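Local coordinates for SusD family protein (Bacteroides uniformis, PDB 7KV1) that probably binds beta-glucans at the surface of a human gut bacterium, as a SusD-family glycan-binding protein that helps capture polysaccharide for uptake, at residues Met337-Arg340 / Leu341-Gln345; Thr432-Asn435 / Glu436-Arg440. All coordinates share one frame; numbering follows the deposited sequence.

Contact 1: residues Met337-Arg340 / Leu341-Gln345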
loop_
_atom_site.group_PDB
_atom_site.type_symbol
_atom_site.label_atom_id
_atom_site.label_comp_id
_atom_site.label_asym_id
_atom_site.label_seq_id
_atom_site.Cartn_x
_atom_site.Cartn_y
_atom_site.Cartn_z
ATOM N N MET A 337 7.166 -8.890 11.569
ATOM C CA MET A 337 6.133 -7.882 11.913
ATOM C C MET A 337 5.456 -8.205 13.238
ATOM O O MET A 337 4.225 -8.146 13.321
ATOM C CB MET A 337 5.074 -7.794 10.816
ATOM C CG MET A 337 5.663 -7.405 9.476
ATOM S SD MET A 337 5.648 -5.609 9.241
ATOM C CE MET A 337 3.923 -5.391 8.815
ATOM N N PRO A 338 6.204 -8.475 14.340
ATOM C CA PRO A 338 5.620 -8.360 15.663
ATOM C C PRO A 338 5.003 -6.962 15.756
ATOM O O PRO A 338 5.674 -5.959 15.384
ATOM C CB PRO A 338 6.764 -8.467 16.668
ATOM C CG PRO A 338 7.961 -8.896 15.885
ATOM C CD PRO A 338 7.624 -8.832 14.405
ATOM N N MET A 339 3.769 -6.910 16.234
ATOM C CA MET A 339 3.094 -5.625 16.496
ATOM C C MET A 339 3.637 -4.996 17.789
ATOM O O MET A 339 3.647 -5.675 18.863
ATOM C CB MET A 339 1.578 -5.766 16.603
ATOM C CG MET A 339 0.925 -4.388 16.604
ATOM S SD MET A 339 -0.821 -4.507 16.547
ATOM C CE MET A 339 -0.968 -5.087 14.863
ATOM N N ARG A 340 3.966 -3.705 17.740
ATOM C CA ARG A 340 4.470 -2.985 18.944
ATOM C C ARG A 340 3.351 -2.880 19.971
ATOM O O ARG A 340 2.175 -2.709 19.571
ATOM C CB ARG A 340 5.034 -1.601 18.628
ATOM C CG ARG A 340 6.228 -1.694 17.702
ATOM C CD ARG A 340 6.608 -0.417 16.965
ATOM N NE ARG A 340 7.202 0.576 17.819
ATOM C CZ ARG A 340 8.172 1.421 17.438
ATOM N NH1 ARG A 340 8.734 1.340 16.238
ATOM N NH2 ARG A 340 8.635 2.280 18.314
ATOM N N LEU A 341 3.721 -2.953 21.247
ATOM C CA LEU A 341 2.766 -2.781 22.371
ATOM C C LEU A 341 2.119 -1.397 22.278
ATOM O O LEU A 341 0.923 -1.251 22.567
ATOM C CB LEU A 341 3.509 -2.955 23.707
ATOM C CG LEU A 341 2.650 -2.815 24.974
ATOM C CD1 LEU A 341 1.434 -3.743 24.944
ATOM C CD2 LEU A 341 3.490 -3.082 26.225
ATOM N N GLU A 342 2.895 -0.397 21.915
ATOM C CA GLU A 342 2.433 0.998 21.742
ATOM C C GLU A 342 1.305 1.016 20.700
ATOM O O GLU A 342 0.336 1.756 20.858
ATOM C CB GLU A 342 3.667 1.850 21.400
ATOM C CG GLU A 342 4.827 1.751 22.423
ATOM C CD GLU A 342 5.708 0.489 22.599
ATOM O OE1 GLU A 342 6.066 -0.193 21.617
ATOM O OE2 GLU A 342 6.103 0.206 23.763
ATOM N N THR A 343 1.362 0.187 19.671
ATOM C CA THR A 343 0.286 0.120 18.646
ATOM C C THR A 343 -1.004 -0.460 19.249
ATOM O O THR A 343 -2.128 0.001 18.886
ATOM C CB THR A 343 0.756 -0.668 17.423
ATOM O OG1 THR A 343 2.044 -0.153 17.101
ATOM C CG2 THR A 343 -0.187 -0.563 16.250
ATOM N N TYR A 344 -0.887 -1.501 20.068
ATOM C CA TYR A 344 -2.065 -2.040 20.782
ATOM C C TYR A 344 -2.599 -0.932 21.696
ATOM O O TYR A 344 -3.818 -0.649 21.695
ATOM C CB TYR A 344 -1.701 -3.334 21.509
ATOM C CG TYR A 344 -2.813 -3.860 22.371
ATOM C CD1 TYR A 344 -3.831 -4.639 21.844
ATOM C CD2 TYR A 344 -2.868 -3.528 23.715
ATOM C CE1 TYR A 344 -4.875 -5.095 22.638
ATOM C CE2 TYR A 344 -3.894 -3.984 24.528
ATOM C CZ TYR A 344 -4.901 -4.761 23.982
ATOM O OH TYR A 344 -5.932 -5.157 24.774
ATOM N N GLN A 345 -1.728 -0.294 22.467
ATOM C CA GLN A 345 -2.162 0.654 23.548
ATOM C C GLN A 345 -2.735 1.973 22.997
ATOM O O GLN A 345 -3.448 2.653 23.748
ATOM C CB GLN A 345 -0.996 0.950 24.497
ATOM C CG GLN A 345 -0.545 -0.279 25.256
ATOM C CD GLN A 345 0.665 -0.012 26.117
ATOM O OE1 GLN A 345 1.506 0.836 25.824
ATOM N NE2 GLN A 345 0.766 -0.772 27.186
#
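Met-339 and Thr-343 pack against each other where an irregular segment runs into helix 341-345, with Arg-340 at the N-cap position between them. This is the start of a short helix in the SusD-family fold, and its two sides differ sharply. The buried side is apolar: CG of Met-339 comes within 3.8 Å of CB of Thr-343, and SD of Met-339 lies 4.0 Å from CG2 of Thr-343, the two side chains crossing at about a right angle. The thioether chain leaves its backbone with CG anti to N (chi1 -169°) and bends only at its end, a flexibility that suits methionine to a place also lined by Phe-82, Ile-376 and Cys-358. Thr-343 serves two chemistries, since its methyl faces Met-339 while OG1 is hydrogen-bonded to the backbone O of Asn-81. A valine here has no hydroxyl and would probably leave the carbonyl of Asn-81 without this partner. The partly exposed side is looser and charged. Arg-340 NE and Glu-342 OE1 stay 4.0 Å apart, too far for a salt bridge, and the guanidinium and carboxylate planes stand 82° to each other. OE1 of Glu-342 instead lies 3.5 Å from CB of Arg-340, at the aliphatic root of the arginine, while the guanidinium makes a cation-pi contact with Trp-83. Backbone bonds begin the helix: the carbonyl O of Arg-340 weakly accepts N of Thr-343 at 3.0 Å and, also weakly, N of Tyr-344 at 3.3 Å.

Contact 2: residues Thr432-Asn435 / Glu436-Arg440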
loop_
_atom_site.group_PDB
_atom_site.type_symbol
_atom_site.label_atom_id
_atom_site.label_comp_id
_atom_site.label_asym_id
_atom_site.label_seq_id
_atom_site.Cartn_x
_atom_site.Cartn_y
_atom_site.Cartn_z
ATOM N N THR A 432 -18.386 15.447 8.814
ATOM C CA THR A 432 -19.312 14.355 8.409
ATOM C C THR A 432 -18.514 13.085 8.035
ATOM O O THR A 432 -18.813 11.989 8.543
ATOM C CB THR A 432 -20.182 14.795 7.240
ATOM O OG1 THR A 432 -20.863 15.970 7.679
ATOM C CG2 THR A 432 -21.146 13.704 6.818
ATOM N N TRP A 433 -17.546 13.243 7.143
ATOM C CA TRP A 433 -16.732 12.125 6.590
ATOM C C TRP A 433 -15.873 11.457 7.663
ATOM O O TRP A 433 -15.956 10.204 7.789
ATOM C CB TRP A 433 -15.878 12.651 5.443
ATOM C CG TRP A 433 -16.726 13.211 4.356
ATOM C CD1 TRP A 433 -17.976 12.811 4.016
ATOM C CD2 TRP A 433 -16.353 14.230 3.421
ATOM N NE1 TRP A 433 -18.419 13.538 2.943
ATOM C CE2 TRP A 433 -17.459 14.424 2.565
ATOM C CE3 TRP A 433 -15.203 14.999 3.225
ATOM C CZ2 TRP A 433 -17.441 15.344 1.521
ATOM C CZ3 TRP A 433 -15.185 15.922 2.202
ATOM C CH2 TRP A 433 -16.300 16.095 1.374
ATOM N N LEU A 434 -15.070 12.223 8.404
ATOM C CA LEU A 434 -14.228 11.621 9.473
ATOM C C LEU A 434 -15.132 10.914 10.490
ATOM O O LEU A 434 -14.791 9.784 10.898
ATOM C CB LEU A 434 -13.354 12.675 10.159
ATOM C CG LEU A 434 -12.362 12.073 11.159
ATOM C CD1 LEU A 434 -10.982 12.676 10.968
ATOM C CD2 LEU A 434 -12.832 12.266 12.582
ATOM N N ASN A 435 -16.288 11.497 10.838
ATOM C CA ASN A 435 -17.147 10.922 11.910
ATOM C C ASN A 435 -17.808 9.622 11.430
ATOM O O ASN A 435 -18.085 8.766 12.295
ATOM C CB ASN A 435 -18.153 11.934 12.460
ATOM C CG ASN A 435 -17.506 12.919 13.407
ATOM O OD1 ASN A 435 -16.387 12.673 13.856
ATOM N ND2 ASN A 435 -18.191 14.025 13.718
ATOM N N GLU A 436 -18.052 9.459 10.129
ATOM C CA GLU A 436 -18.586 8.188 9.544
ATOM C C GLU A 436 -17.592 7.044 9.825
ATOM O O GLU A 436 -18.036 5.945 10.177
ATOM C CB GLU A 436 -18.800 8.405 8.047
ATOM C CG GLU A 436 -19.729 7.469 7.307
ATOM C CD GLU A 436 -20.247 8.084 5.999
ATOM O OE1 GLU A 436 -20.532 9.342 6.020
ATOM O OE2 GLU A 436 -20.334 7.344 4.921
ATOM N N VAL A 437 -16.296 7.311 9.666
ATOM C CA VAL A 437 -15.193 6.365 10.006
ATOM C C VAL A 437 -15.170 6.142 11.524
ATOM O O VAL A 437 -15.114 4.977 11.926
ATOM C CB VAL A 437 -13.831 6.845 9.464
ATOM C CG1 VAL A 437 -12.692 5.923 9.851
ATOM C CG2 VAL A 437 -13.846 7.018 7.950
ATOM N N ARG A 438 -15.177 7.185 12.343
ATOM C CA ARG A 438 -15.125 7.031 13.829
ATOM C C ARG A 438 -16.342 6.236 14.302
ATOM O O ARG A 438 -16.166 5.305 15.085
ATOM C CB ARG A 438 -15.095 8.398 14.495
ATOM C CG ARG A 438 -13.775 9.123 14.312
ATOM C CD ARG A 438 -13.623 10.342 15.192
ATOM N NE ARG A 438 -13.679 10.076 16.619
ATOM C CZ ARG A 438 -12.645 9.725 17.384
ATOM N NH1 ARG A 438 -11.433 9.514 16.870
ATOM N NH2 ARG A 438 -12.851 9.557 18.677
ATOM N N THR A 439 -17.534 6.563 13.805
ATOM C CA THR A 439 -18.797 5.890 14.215
ATOM C C THR A 439 -18.726 4.400 13.862
ATOM O O THR A 439 -19.157 3.580 14.681
ATOM C CB THR A 439 -20.027 6.538 13.566
ATOM O OG1 THR A 439 -20.007 7.879 14.013
ATOM C CG2 THR A 439 -21.337 5.919 14.005
ATOM N N ARG A 440 -18.216 4.036 12.676
ATOM C CA ARG A 440 -18.129 2.607 12.259
ATOM C C ARG A 440 -17.233 1.881 13.273
ATOM O O ARG A 440 -17.473 0.687 13.622
ATOM C CB ARG A 440 -17.665 2.509 10.793
ATOM C CG ARG A 440 -17.719 1.107 10.200
ATOM C CD ARG A 440 -16.430 0.336 10.515
ATOM N NE ARG A 440 -15.268 0.828 9.753
ATOM C CZ ARG A 440 -15.027 0.519 8.472
ATOM N NH1 ARG A 440 -15.867 -0.258 7.803
ATOM N NH2 ARG A 440 -13.960 1.011 7.852
#
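The carbonyl O of Asn-435 is gripped twice by Thr-439, whose backbone N and OG1 each lie 2.7 Å from it. The two donors arrive from opposite faces of the carbonyl plane, OG1 standing 35° out of it. Thr-439 can do this because chi1 of -60° sets OG1 beside its own backbone N, turned back along the helix; a threonine or serine can thus satisfy its hydroxyl on an exposed helix face. One residue earlier, N of Arg-438 donates to O of Leu-434 at 3.0 Å, a nearly straight bond (163°) in the carbonyl plane. The side chains of this pair run side by side in the same direction, and CD2 of Leu-434 lies against CD of Arg-438 at 3.3 Å, so the leucine flanks the aliphatic part of the arginine. The arginine chain bends about its CG-CD bond (chi3 60°), and its guanidinium forms a salt bridge with Glu-457 and a hydrogen bond to O of Ala-444. Asn-435 turns OD1 to N of Leu-446, in the same loop. Helix 429-440 is one of the packed helices of this SusD-family, TPR-related fold: Trp-433 and Val-437 pack on helix 408-420, the indole also meets helix 250-262, Leu-434 rests on Val-454 of helix 451-461, and Arg-440 forms salt bridges with Glu-461 of that helix and with Glu-285, next to strand 286-290.

In the fold
Both contacts belong to the SusD-family part of the chain and both are local, yet they share no element: their centres are about 24 Å apart and their nearest atoms about 13 Å. Each is partly buried, and in both some polar groups are buried and bonded, Thr-343 in contact 1 and Arg-440 in contact 2. Contact 1 marks the point where a loop becomes a short helix, where the two bonds to the N-cap carbonyl are weak; its anchors are loops and the small sheet of strands 358-360 and 376-378. Contact 2 lies on an established helix, with several sound backbone bonds beside two weak ones and salt bridges to neighbouring elements; there the side chain of Glu-436 lies about 4 Å from a bound cobalt hexammine.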